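Local coordinates for halogenase PltM (Pseudomonas fluorescens, PDB 6BZN), which halogenates phenolic compounds as an FAD-binding flavoprotein, with chloride, bromide or iodide as the halide, at residues 24-29 and 45-50; 34-39 and 145-150; 79-84 and 364-369. One frame throughout, in Å; residues are numbered along the deposited sequence.

In the fold
Interactions 1 and 2 are built on one beta-alpha-beta unit: interaction 1 pairs its two strands, and interaction 2 packs its helix 33-44 on helix 140-153. Interaction 3 joins helices 68-81 and 352-374 nearby, with Ser45 and Leu47 of the first contact lying against Leu369 of the third. Ile28 touches Gly35 and Gly39 of interaction 2, and Ile150 meets Ile83. The chemistry follows the setting. Strand 24-29 brings backbone hydrogen bonds and, at partly exposed Asp25, a calcium ion; the fully buried helix pair relies on alanine and aliphatic contacts alone; interaction 3 grades from a buried phenylalanine to a partly exposed arginine and proline.

Interaction 1: 24-29 and 45-50; sequences YDVIII and SGLNVL. With CA (calcium ion), chain E.
Val26 with Val49 and Ile27 with Leu50 are neighbours on parallel strands, knit together by backbone bonds. Leu50 N donates to Val26 O (3.0 Å), while Leu50 O receives Ile28 N (2.8 Å), bracketing Ile27. Toward the N-terminal side, Asn48 O accepts two N-H groups, Asp25 N at 2.8 Å and, weakly, Val26 N. Strand 24-29 leads into helix 33-44, which returns the chain as strand 49-52: the right-handed beta-alpha-beta crossover that opens a Rossmann-type FAD-binding fold. Charge enters at Asp25, whose OD1 and OD2 both bind the calcium ion, OD2 more closely at 2.3 Å. OD2 also takes Asn48 N through its anti lone pair in a nearly straight bond (173°), which, with the two calcium bonds, sets the carboxylate's rotation. Among the apolar contacts, Leu50 CB sits 3.7 Å above the centroid of the Tyr24 ring in a CH-pi contact. With CG beside its own backbone N (chi1 -57°), Tyr24 holds that ring over Leu50, while its OH bonds Glu157 and Arg159. Beta-branched Val26, Ile28 and Val49 suit the extended chain; Ile28 CD1 meets Val49 CG1 at 3.6 Å, and Leu47, from the preceding loop, brings CD1 3.9 Å from Val26 CG2.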
ATOM      1  N   TYR A  24      -5.052  25.900  17.034  1.00 20.97           N
ATOM      2  CA  TYR A  24      -4.554  24.514  17.099  1.00 18.81           C
ATOM      3  C   TYR A  24      -3.038  24.440  16.921  1.00 17.53           C
ATOM      4  O   TYR A  24      -2.409  25.398  16.476  1.00 17.27           O
ATOM      5  CB  TYR A  24      -5.255  23.624  16.057  1.00 18.78           C
ATOM      6  CG  TYR A  24      -6.746  23.622  16.217  1.00 18.60           C
ATOM      7  CD1 TYR A  24      -7.381  22.705  17.055  1.00 18.18           C
ATOM      8  CD2 TYR A  24      -7.522  24.579  15.570  1.00 19.08           C
ATOM      9  CE1 TYR A  24      -8.756  22.728  17.228  1.00 18.80           C
ATOM     10  CE2 TYR A  24      -8.893  24.617  15.737  1.00 19.38           C
ATOM     11  CZ  TYR A  24      -9.507  23.688  16.553  1.00 19.78           C
ATOM     12  OH  TYR A  24     -10.875  23.742  16.697  1.00 21.06           O
ATOM     13  N   ASP A  25      -2.452  23.307  17.295  1.00 15.89           N
ATOM     14  CA  ASP A  25      -1.050  23.029  16.954  1.00 15.65           C
ATOM     15  C   ASP A  25      -0.947  22.560  15.511  1.00 14.90           C
ATOM     16  O   ASP A  25      -0.135  23.071  14.749  1.00 14.14           O
ATOM     17  CB  ASP A  25      -0.445  21.983  17.885  1.00 16.04           C
ATOM     18  CG  ASP A  25      -0.304  22.493  19.306  1.00 17.02           C
ATOM     19  OD1 ASP A  25       0.532  23.388  19.523  1.00 17.91           O
ATOM     20  OD2 ASP A  25      -1.058  22.018  20.177  1.00 17.25           O
ATOM     21  N   VAL A  26      -1.792  21.593  15.144  1.00 14.72           N
ATOM     22  CA  VAL A  26      -1.769  20.976  13.824  1.00 14.14           C
ATOM     23  C   VAL A  26      -3.181  20.837  13.240  1.00 13.39           C
ATOM     24  O   VAL A  26      -4.115  20.425  13.933  1.00 13.28           O
ATOM     25  CB  VAL A  26      -1.103  19.580  13.867  1.00 14.33           C
ATOM     26  CG1 VAL A  26      -0.961  18.992  12.467  1.00 14.67           C
ATOM     27  CG2 VAL A  26       0.258  19.651  14.538  1.00 14.94           C
ATOM     28  N   ILE A  27      -3.317  21.188  11.966  1.00 13.09           N
ATOM     29  CA  ILE A  27      -4.492  20.862  11.170  1.00 12.74           C
ATOM     30  C   ILE A  27      -4.124  19.696  10.256  1.00 12.51           C
ATOM     31  O   ILE A  27      -3.035  19.672   9.650  1.00 12.33           O
ATOM     32  CB  ILE A  27      -4.999  22.079  10.374  1.00 13.19           C
ATOM     33  CG1 ILE A  27      -5.642  23.076  11.340  1.00 13.49           C
ATOM     34  CG2 ILE A  27      -6.028  21.677   9.327  1.00 13.45           C
ATOM     35  CD1 ILE A  27      -5.778  24.482  10.797  1.00 14.13           C
ATOM     36  N   ILE A  28      -5.022  18.719  10.179  1.00 11.73           N
ATOM     37  CA  ILE A  28      -4.851  17.545   9.332  1.00 11.52           C
ATOM     38  C   ILE A  28      -6.005  17.520   8.337  1.00 12.04           C
ATOM     39  O   ILE A  28      -7.158  17.532   8.747  1.00 11.87           O
ATOM     40  CB  ILE A  28      -4.855  16.246  10.153  1.00 11.72           C
ATOM     41  CG1 ILE A  28      -3.679  16.240  11.133  1.00 12.03           C
ATOM     42  CG2 ILE A  28      -4.725  15.023   9.244  1.00 11.59           C
ATOM     43  CD1 ILE A  28      -3.719  15.119  12.139  1.00 12.65           C
ATOM     44  N   ILE A  29      -5.691  17.510   7.044  1.00 12.79           N
ATOM     45  CA  ILE A  29      -6.699  17.371   5.999  1.00 13.67           C
ATOM     46  C   ILE A  29      -6.850  15.881   5.686  1.00 13.99           C
ATOM     47  O   ILE A  29      -5.882  15.234   5.294  1.00 14.16           O
ATOM     48  CB  ILE A  29      -6.332  18.132   4.713  1.00 15.30           C
ATOM     49  CG1 ILE A  29      -6.033  19.612   5.003  1.00 16.32           C
ATOM     50  CG2 ILE A  29      -7.483  18.070   3.712  1.00 15.40           C
ATOM     51  CD1 ILE A  29      -5.186  20.234   3.919  1.00 17.76           C
ATOM     52  N   SER A  45       0.066  12.756  22.364  1.00 17.00           N
ATOM     53  CA  SER A  45       1.355  13.328  22.766  1.00 17.35           C
ATOM     54  C   SER A  45       1.298  14.770  23.302  1.00 17.63           C
ATOM     55  O   SER A  45       2.350  15.339  23.620  1.00 18.71           O
ATOM     56  CB  SER A  45       2.296  13.289  21.553  1.00 17.67           C
ATOM     57  OG  SER A  45       2.443  11.965  21.078  1.00 17.53           O
ATOM     58  N   GLY A  46       0.107  15.361  23.359  1.00 17.96           N
ATOM     59  CA  GLY A  46      -0.110  16.684  23.980  1.00 18.53           C
ATOM     60  C   GLY A  46      -0.374  17.836  23.020  1.00 18.54           C
ATOM     61  O   GLY A  46      -0.369  19.005  23.453  1.00 19.07           O
ATOM     62  N   LEU A  47      -0.605  17.546  21.731  1.00 16.85           N
ATOM     63  CA  LEU A  47      -0.957  18.592  20.766  1.00 16.84           C
ATOM     64  C   LEU A  47      -2.471  18.729  20.599  1.00 16.46           C
ATOM     65  O   LEU A  47      -3.203  17.754  20.737  1.00 16.50           O
ATOM     66  CB  LEU A  47      -0.323  18.327  19.393  1.00 17.08           C
ATOM     67  CG  LEU A  47       1.194  18.151  19.323  1.00 17.48           C
ATOM     68  CD1 LEU A  47       1.685  18.218  17.883  1.00 17.40           C
ATOM     69  CD2 LEU A  47       1.917  19.181  20.170  1.00 18.21           C
ATOM     70  N   ASN A  48      -2.920  19.952  20.318  0.50 15.89           N
ATOM     71  CA  ASN A  48      -4.305  20.256  19.979  0.50 16.02           C
ATOM     72  C   ASN A  48      -4.421  20.093  18.463  0.50 15.48           C
ATOM     73  O   ASN A  48      -3.795  20.836  17.712  0.50 15.52           O
ATOM     74  CB  ASN A  48      -4.638  21.694  20.406  0.50 16.45           C
ATOM     75  CG  ASN A  48      -6.136  21.983  20.441  0.50 17.12           C
ATOM     76  OD1 ASN A  48      -6.971  21.076  20.368  0.50 18.10           O
ATOM     77  ND2 ASN A  48      -6.480  23.264  20.575  0.50 17.53           N
ATOM     78  N   VAL A  49      -5.206  19.111  18.022  1.00 15.29           N
ATOM     79  CA  VAL A  49      -5.267  18.723  16.612  1.00 15.58           C
ATOM     80  C   VAL A  49      -6.674  18.921  16.090  1.00 14.65           C
ATOM     81  O   VAL A  49      -7.632  18.627  16.805  1.00 14.49           O
ATOM     82  CB  VAL A  49      -4.861  17.247  16.481  1.00 16.40           C
ATOM     83  CG1 VAL A  49      -5.045  16.761  15.064  1.00 17.22           C
ATOM     84  CG2 VAL A  49      -3.411  17.078  16.929  1.00 17.32           C
ATOM     85  N   LEU A  50      -6.781  19.406  14.853  1.00 13.87           N
ATOM     86  CA  LEU A  50      -8.048  19.532  14.150  1.00 14.57           C
ATOM     87  C   LEU A  50      -7.955  18.762  12.844  1.00 14.67           C
ATOM     88  O   LEU A  50      -7.085  19.054  11.999  1.00 13.48           O
ATOM     89  CB  LEU A  50      -8.368  20.989  13.836  1.00 15.19           C
ATOM     90  CG  LEU A  50      -9.670  21.221  13.051  1.00 16.00           C
ATOM     91  CD1 LEU A  50     -10.876  20.661  13.808  1.00 16.68           C
ATOM     92  CD2 LEU A  50      -9.843  22.704  12.757  1.00 16.37           C
TER
HETATM   93 CA    CA E 601      -0.580  23.548  21.853  1.00 19.83          CA
HETATM   94  O   HOH W   1      -1.676  25.082  20.461  1.00 24.98           O

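Interaction 2: 34-39 and 145-150; sequences AGALTG and YFALMI
Ala36 presses its methyl directly onto the backbone of the facing helix, with CB 3.5 Å from both Leu148 N and Ala147 C. Ala147 answers with its own methyl, the two CB atoms being 3.8 Å apart. Because both residues are alanines, the axes of helices 34-39 and 145-150 can approach to 7.8 Å while running nearly parallel, at 20°. A larger pair of side chains fills in beside this: Leu37 CD2 lies against Ala147 CB at 4.4 Å and is only slightly farther from Ile150 CD1. The Leu37 CB points neither toward nor away from the facing helix, but with CG anti to the carbonyl carbon (chi1 -65°) its CD2 methyl reaches it. No hydrogen bond crosses, as befits a buried seam of hydrocarbon.

The next shell holds these groups in place. Ile86 of helix 84-88 packs on both Leu37 and Ile150, Phe358 of helix 352-374 lies on Leu37, and Ile33 on Ala147. Within the first helix, Ala34 O takes Thr38 N and Thr38 OG1 (2.8 Å) from opposite faces of its carbonyl plane, so the threonine hydroxyl is satisfied by its own helix. Gly35, lacking a side chain, lets Ile28 of the strand come close. Ala34 binds FAD, and Gly35 fits the last glycine of a GxGxxG sequence, consistent with the dinucleotide-binding helix of a Rossmann-type fold.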
ATOM      1  N   ALA A  34      -4.959   7.352   7.401  1.00 12.48           N
ATOM      2  CA  ALA A  34      -3.744   8.165   7.526  1.00 12.46           C
ATOM      3  C   ALA A  34      -3.962   9.374   8.424  1.00 11.92           C
ATOM      4  O   ALA A  34      -3.206   9.593   9.369  1.00 11.84           O
ATOM      5  CB  ALA A  34      -3.262   8.614   6.165  1.00 12.47           C
ATOM      6  N   GLY A  35      -5.000  10.151   8.135  1.00 11.82           N
ATOM      7  CA  GLY A  35      -5.281  11.368   8.917  1.00 11.66           C
ATOM      8  C   GLY A  35      -5.649  11.053  10.358  1.00 11.69           C
ATOM      9  O   GLY A  35      -5.206  11.728  11.294  1.00 12.13           O
ATOM     10  N   ALA A  36      -6.444  10.005  10.530  1.00 11.65           N
ATOM     11  CA  ALA A  36      -6.889   9.586  11.846  1.00 11.58           C
ATOM     12  C   ALA A  36      -5.737   9.110  12.732  1.00 11.76           C
ATOM     13  O   ALA A  36      -5.661   9.481  13.896  1.00 11.02           O
ATOM     14  CB  ALA A  36      -7.923   8.490  11.728  1.00 11.83           C
ATOM     15  N   LEU A  37      -4.860   8.263  12.200  1.00 11.78           N
ATOM     16  CA  LEU A  37      -3.738   7.781  13.008  1.00 12.57           C
ATOM     17  C   LEU A  37      -2.748   8.891  13.343  1.00 12.40           C
ATOM     18  O   LEU A  37      -2.242   8.946  14.470  1.00 12.97           O
ATOM     19  CB  LEU A  37      -3.019   6.618  12.333  1.00 13.53           C
ATOM     20  CG  LEU A  37      -3.860   5.360  12.173  1.00 14.48           C
ATOM     21  CD1 LEU A  37      -3.010   4.305  11.472  1.00 16.09           C
ATOM     22  CD2 LEU A  37      -4.381   4.836  13.497  1.00 15.52           C
ATOM     23  N   THR A  38      -2.464   9.750  12.366  1.00 11.94           N
ATOM     24  CA  THR A  38      -1.675  10.953  12.597  1.00 11.87           C
ATOM     25  C   THR A  38      -2.279  11.794  13.718  1.00 12.03           C
ATOM     26  O   THR A  38      -1.570  12.202  14.650  1.00 12.17           O
ATOM     27  CB  THR A  38      -1.520  11.780  11.311  1.00 11.46           C
ATOM     28  OG1 THR A  38      -0.968  10.944  10.281  1.00 11.37           O
ATOM     29  CG2 THR A  38      -0.621  12.972  11.547  1.00 11.41           C
ATOM     30  N   GLY A  39      -3.587  12.011  13.660  1.00 12.18           N
ATOM     31  CA  GLY A  39      -4.254  12.832  14.666  1.00 12.28           C
ATOM     32  C   GLY A  39      -4.220  12.189  16.035  1.00 12.63           C
ATOM     33  O   GLY A  39      -4.038  12.875  17.043  1.00 12.51           O
ATOM     34  N   TYR A 145     -13.271   4.176  10.017  1.00 12.25           N
ATOM     35  CA  TYR A 145     -14.164   4.813  10.975  1.00 12.72           C
ATOM     36  C   TYR A 145     -13.630   4.514  12.389  1.00 12.30           C
ATOM     37  O   TYR A 145     -13.515   5.416  13.216  1.00 12.10           O
ATOM     38  CB  TYR A 145     -15.613   4.342  10.824  1.00 13.12           C
ATOM     39  CG  TYR A 145     -16.690   5.324  11.306  1.00 14.08           C
ATOM     40  CD1 TYR A 145     -16.371   6.529  11.949  1.00 14.48           C
ATOM     41  CD2 TYR A 145     -18.043   5.029  11.126  1.00 14.41           C
ATOM     42  CE1 TYR A 145     -17.356   7.416  12.373  1.00 14.73           C
ATOM     43  CE2 TYR A 145     -19.033   5.907  11.562  1.00 15.22           C
ATOM     44  CZ  TYR A 145     -18.681   7.101  12.180  1.00 15.21           C
ATOM     45  OH  TYR A 145     -19.646   7.995  12.607  1.00 16.38           O
ATOM     46  N   PHE A 146     -13.244   3.261  12.629  1.00 11.57           N
ATOM     47  CA  PHE A 146     -12.599   2.865  13.895  1.00 11.51           C
ATOM     48  C   PHE A 146     -11.345   3.693  14.190  1.00 11.37           C
ATOM     49  O   PHE A 146     -11.160   4.152  15.308  1.00 11.07           O
ATOM     50  CB  PHE A 146     -12.273   1.369  13.869  1.00 11.71           C
ATOM     51  CG  PHE A 146     -11.668   0.849  15.133  1.00 12.23           C
ATOM     52  CD1 PHE A 146     -10.281   0.815  15.292  1.00 12.59           C
ATOM     53  CD2 PHE A 146     -12.468   0.369  16.153  1.00 12.71           C
ATOM     54  CE1 PHE A 146      -9.714   0.314  16.457  1.00 13.06           C
ATOM     55  CE2 PHE A 146     -11.910  -0.115  17.325  1.00 13.11           C
ATOM     56  CZ  PHE A 146     -10.532  -0.155  17.474  1.00 13.44           C
ATOM     57  N   ALA A 147     -10.501   3.886  13.180  1.00 11.62           N
ATOM     58  CA  ALA A 147      -9.309   4.715  13.314  1.00 12.04           C
ATOM     59  C   ALA A 147      -9.660   6.142  13.728  1.00 12.42           C
ATOM     60  O   ALA A 147      -9.035   6.689  14.653  1.00 12.40           O
ATOM     61  CB  ALA A 147      -8.506   4.724  12.013  1.00 12.02           C
ATOM     62  N   LEU A 148     -10.662   6.740  13.088  1.00 12.43           N
ATOM     63  CA  LEU A 148     -11.083   8.080  13.506  1.00 12.65           C
ATOM     64  C   LEU A 148     -11.540   8.077  14.965  1.00 12.86           C
ATOM     65  O   LEU A 148     -11.267   9.017  15.705  1.00 13.42           O
ATOM     66  CB  LEU A 148     -12.198   8.626  12.624  1.00 13.17           C
ATOM     67  CG  LEU A 148     -12.657  10.054  12.959  1.00 13.30           C
ATOM     68  CD1 LEU A 148     -11.507  11.054  12.878  1.00 13.92           C
ATOM     69  CD2 LEU A 148     -13.756  10.468  12.007  1.00 14.10           C
ATOM     70  N   MET A 149     -12.252   7.038  15.371  1.00 13.12           N
ATOM     71  CA  MET A 149     -12.678   6.941  16.765  1.00 13.42           C
ATOM     72  C   MET A 149     -11.473   6.926  17.717  1.00 13.17           C
ATOM     73  O   MET A 149     -11.531   7.543  18.786  1.00 13.34           O
ATOM     74  CB  MET A 149     -13.576   5.741  17.001  1.00 14.39           C
ATOM     75  CG  MET A 149     -14.901   5.807  16.268  1.00 15.39           C
ATOM     76  SD  MET A 149     -15.750   4.214  16.388  1.00 17.54           S
ATOM     77  CE  MET A 149     -16.970   4.391  15.080  1.00 18.04           C
ATOM     78  N   ILE A 150     -10.374   6.278  17.325  1.00 12.36           N
ATOM     79  CA  ILE A 150      -9.141   6.335  18.136  1.00 12.77           C
ATOM     80  C   ILE A 150      -8.725   7.794  18.355  1.00 12.39           C
ATOM     81  O   ILE A 150      -8.470   8.213  19.486  1.00 12.40           O
ATOM     82  CB  ILE A 150      -7.942   5.585  17.509  1.00 12.51           C
ATOM     83  CG1 ILE A 150      -8.285   4.104  17.292  1.00 12.98           C
ATOM     84  CG2 ILE A 150      -6.722   5.717  18.425  1.00 12.85           C
ATOM     85  CD1 ILE A 150      -7.200   3.277  16.634  1.00 13.23           C
TER

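Interaction 3: 79-84 and 364-369; sequences KRFDIP and LAPKVL
The Phe81 ring turns its edge to helix 364-369, where Leu369 CD1 lies 4.1 Å from CE1 and Pro366 CD the same distance from CZ, both near the ring plane. Ala365 CB approaches CZ more closely, at 3.6 Å, on an oblique line. One face of the ring carries Arg80 CG, 3.5 Å above the plane and offset toward the rim, while Phe81 CZ in turn lies over one face of the Arg80 guanidinium. Arg80 NH2 lies 3.6 Å from Pro366 CG, on a line oblique to the guanidinium plane. With its CG anti to the backbone N (chi1 174°) and a bend at chi2 (63°), the Arg80 chain runs alongside the Phe81 ring and still carries its guanidinium forward to Pro366; NH2 forms a salt bridge with Asp448 of helix 444-452, which also packs on Pro366.

The contact joins the C-terminal end of helix 68-81 to the long helix 352-374, with Val41 of helix 33-44, the first helix of the Rossmann-type unit, touching both Phe81 and Ala365. Just past Phe81 the chain turns away, Asp82 taking a positive phi. Were Phe81 replaced by an alanine, Ala365 and Leu369 would probably lose their aromatic partner, a gap would open between the helices and Arg80 would lose the ring that its CG rests on. Pro366 suits a place where the helix is kinked: its nitrogen has no hydrogen to give to the preceding turn, while its ring offers a rigid hydrocarbon surface to Arg80 and Phe81. Ala365 is small enough to admit the ring tip, and Leu369 extends its methyl past the ring in the opposite direction.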
ATOM      1  N   LYS A  79       3.174   1.041  19.613  1.00 17.43           N
ATOM      2  CA  LYS A  79       4.135   0.960  20.715  1.00 19.29           C
ATOM      3  C   LYS A  79       4.870   2.281  20.908  1.00 18.14           C
ATOM      4  O   LYS A  79       5.067   2.721  22.040  1.00 17.28           O
ATOM      5  CB  LYS A  79       5.126  -0.185  20.494  1.00 22.47           C
ATOM      6  CG  LYS A  79       5.756  -0.695  21.787  1.00 27.63           C
ATOM      7  CD  LYS A  79       4.759  -1.544  22.576  1.00 31.78           C
ATOM      8  CE  LYS A  79       5.305  -2.016  23.910  1.00 37.51           C
ATOM      9  NZ  LYS A  79       4.460  -3.125  24.451  1.00 41.75           N
ATOM     10  N   ARG A  80       5.268   2.912  19.807  1.00 17.00           N
ATOM     11  CA  ARG A  80       5.963   4.207  19.851  1.00 17.19           C
ATOM     12  C   ARG A  80       5.147   5.287  20.564  1.00 17.38           C
ATOM     13  O   ARG A  80       5.729   6.135  21.237  1.00 17.06           O
ATOM     14  CB  ARG A  80       6.327   4.665  18.434  1.00 17.20           C
ATOM     15  CG  ARG A  80       6.920   6.056  18.298  1.00 17.18           C
ATOM     16  CD  ARG A  80       8.251   6.146  19.019  1.00 17.01           C
ATOM     17  NE  ARG A  80       8.834   7.473  18.894  1.00 17.27           N
ATOM     18  CZ  ARG A  80       8.475   8.539  19.609  1.00 17.53           C
ATOM     19  NH1 ARG A  80       7.519   8.460  20.525  1.00 17.85           N
ATOM     20  NH2 ARG A  80       9.106   9.699  19.412  1.00 17.10           N
ATOM     21  N   PHE A  81       3.823   5.254  20.427  1.00 17.51           N
ATOM     22  CA  PHE A  81       2.969   6.283  21.030  1.00 18.67           C
ATOM     23  C   PHE A  81       2.032   5.769  22.124  1.00 20.12           C
ATOM     24  O   PHE A  81       1.199   6.532  22.616  1.00 22.34           O
ATOM     25  CB  PHE A  81       2.209   7.049  19.927  1.00 18.35           C
ATOM     26  CG  PHE A  81       3.120   7.784  18.994  1.00 18.19           C
ATOM     27  CD1 PHE A  81       3.713   8.973  19.390  1.00 18.85           C
ATOM     28  CD2 PHE A  81       3.433   7.272  17.736  1.00 18.10           C
ATOM     29  CE1 PHE A  81       4.588   9.647  18.546  1.00 19.04           C
ATOM     30  CE2 PHE A  81       4.297   7.946  16.887  1.00 18.28           C
ATOM     31  CZ  PHE A  81       4.881   9.135  17.292  1.00 18.32           C
ATOM     32  N   ASP A  82       2.188   4.507  22.531  1.00 21.28           N
ATOM     33  CA  ASP A  82       1.372   3.899  23.597  1.00 23.38           C
ATOM     34  C   ASP A  82      -0.135   4.033  23.316  1.00 21.63           C
ATOM     35  O   ASP A  82      -0.893   4.509  24.155  1.00 21.16           O
ATOM     36  CB  ASP A  82       1.743   4.480  24.985  1.00 27.70           C
ATOM     37  CG  ASP A  82       0.945   3.834  26.144  1.00 34.07           C
ATOM     38  OD1 ASP A  82       0.741   2.594  26.121  1.00 37.41           O
ATOM     39  OD2 ASP A  82       0.499   4.576  27.071  1.00 42.62           O
ATOM     40  N   ILE A  83      -0.551   3.632  22.117  1.00 18.70           N
ATOM     41  CA  ILE A  83      -1.956   3.520  21.798  1.00 18.22           C
ATOM     42  C   ILE A  83      -2.220   2.083  21.388  1.00 17.51           C
ATOM     43  O   ILE A  83      -2.087   1.740  20.211  1.00 16.96           O
ATOM     44  CB  ILE A  83      -2.388   4.502  20.677  1.00 17.73           C
ATOM     45  CG1 ILE A  83      -1.966   5.926  21.037  1.00 18.54           C
ATOM     46  CG2 ILE A  83      -3.891   4.419  20.505  1.00 17.67           C
ATOM     47  CD1 ILE A  83      -2.361   7.008  20.046  1.00 18.78           C
ATOM     48  N   PRO A  84      -2.601   1.222  22.349  1.00 18.24           N
ATOM     49  CA  PRO A  84      -2.858  -0.187  22.017  1.00 17.70           C
ATOM     50  C   PRO A  84      -3.812  -0.479  20.852  1.00 17.32           C
ATOM     51  O   PRO A  84      -3.591  -1.450  20.120  1.00 16.54           O
ATOM     52  CB  PRO A  84      -3.475  -0.743  23.310  1.00 18.89           C
ATOM     53  CG  PRO A  84      -2.929   0.103  24.384  1.00 18.98           C
ATOM     54  CD  PRO A  84      -2.626   1.455  23.806  1.00 18.64           C
ATOM     55  N   LEU A 364       7.361  11.185  10.627  1.00 11.75           N
ATOM     56  CA  LEU A 364       6.937  12.588  10.753  1.00 12.26           C
ATOM     57  C   LEU A 364       6.540  12.996  12.178  1.00 12.49           C
ATOM     58  O   LEU A 364       6.885  14.096  12.633  1.00 12.75           O
ATOM     59  CB  LEU A 364       5.764  12.864   9.792  1.00 11.93           C
ATOM     60  CG  LEU A 364       5.155  14.270   9.837  1.00 12.02           C
ATOM     61  CD1 LEU A 364       6.138  15.330   9.373  1.00 11.81           C
ATOM     62  CD2 LEU A 364       3.861  14.293   9.019  1.00 12.46           C
ATOM     63  N   ALA A 365       5.788  12.142  12.871  1.00 12.90           N
ATOM     64  CA  ALA A 365       5.121  12.552  14.115  1.00 13.46           C
ATOM     65  C   ALA A 365       6.107  13.020  15.201  1.00 14.19           C
ATOM     66  O   ALA A 365       5.878  14.063  15.800  1.00 14.16           O
ATOM     67  CB  ALA A 365       4.182  11.467  14.638  1.00 13.16           C
ATOM     68  N   PRO A 366       7.229  12.295  15.408  1.00 14.62           N
ATOM     69  CA  PRO A 366       8.217  12.768  16.388  1.00 14.77           C
ATOM     70  C   PRO A 366       8.806  14.120  16.032  1.00 15.07           C
ATOM     71  O   PRO A 366       9.094  14.910  16.936  1.00 15.73           O
ATOM     72  CB  PRO A 366       9.302  11.685  16.349  1.00 14.70           C
ATOM     73  CG  PRO A 366       8.579  10.472  15.900  1.00 14.95           C
ATOM     74  CD  PRO A 366       7.621  10.983  14.866  1.00 14.86           C
ATOM     75  N   LYS A 367       8.945  14.399  14.733  1.00 14.52           N
ATOM     76  CA  LYS A 367       9.485  15.675  14.281  1.00 14.58           C
ATOM     77  C   LYS A 367       8.491  16.808  14.483  1.00 14.57           C
ATOM     78  O   LYS A 367       8.879  17.920  14.804  1.00 14.26           O
ATOM     79  CB  LYS A 367       9.926  15.580  12.822  1.00 15.25           C
ATOM     80  CG  LYS A 367      10.989  14.512  12.610  1.00 15.25           C
ATOM     81  CD  LYS A 367      11.372  14.387  11.156  1.00 16.08           C
ATOM     82  CE  LYS A 367      12.310  13.208  10.913  1.00 17.00           C
ATOM     83  NZ  LYS A 367      13.618  13.425  11.589  1.00 17.83           N
ATOM     84  N   VAL A 368       7.208  16.538  14.270  1.00 14.56           N
ATOM     85  CA  VAL A 368       6.174  17.552  14.507  1.00 14.98           C
ATOM     86  C   VAL A 368       6.114  17.876  16.006  1.00 15.72           C
ATOM     87  O   VAL A 368       5.990  19.044  16.388  1.00 15.38           O
ATOM     88  CB  VAL A 368       4.805  17.092  13.942  1.00 14.52           C
ATOM     89  CG1 VAL A 368       3.673  18.025  14.363  1.00 14.51           C
ATOM     90  CG2 VAL A 368       4.884  17.034  12.425  1.00 14.85           C
ATOM     91  N   LEU A 369       6.216  16.844  16.844  1.00 16.85           N
ATOM     92  CA  LEU A 369       6.249  17.036  18.289  1.00 18.64           C
ATOM     93  C   LEU A 369       7.452  17.873  18.730  1.00 19.14           C
ATOM     94  O   LEU A 369       7.297  18.780  19.558  1.00 18.03           O
ATOM     95  CB  LEU A 369       6.281  15.704  19.032  1.00 20.10           C
ATOM     96  CG  LEU A 369       5.043  14.818  18.948  1.00 21.75           C
ATOM     97  CD1 LEU A 369       5.334  13.546  19.732  1.00 22.94           C
ATOM     98  CD2 LEU A 369       3.811  15.512  19.484  1.00 23.05           C
TER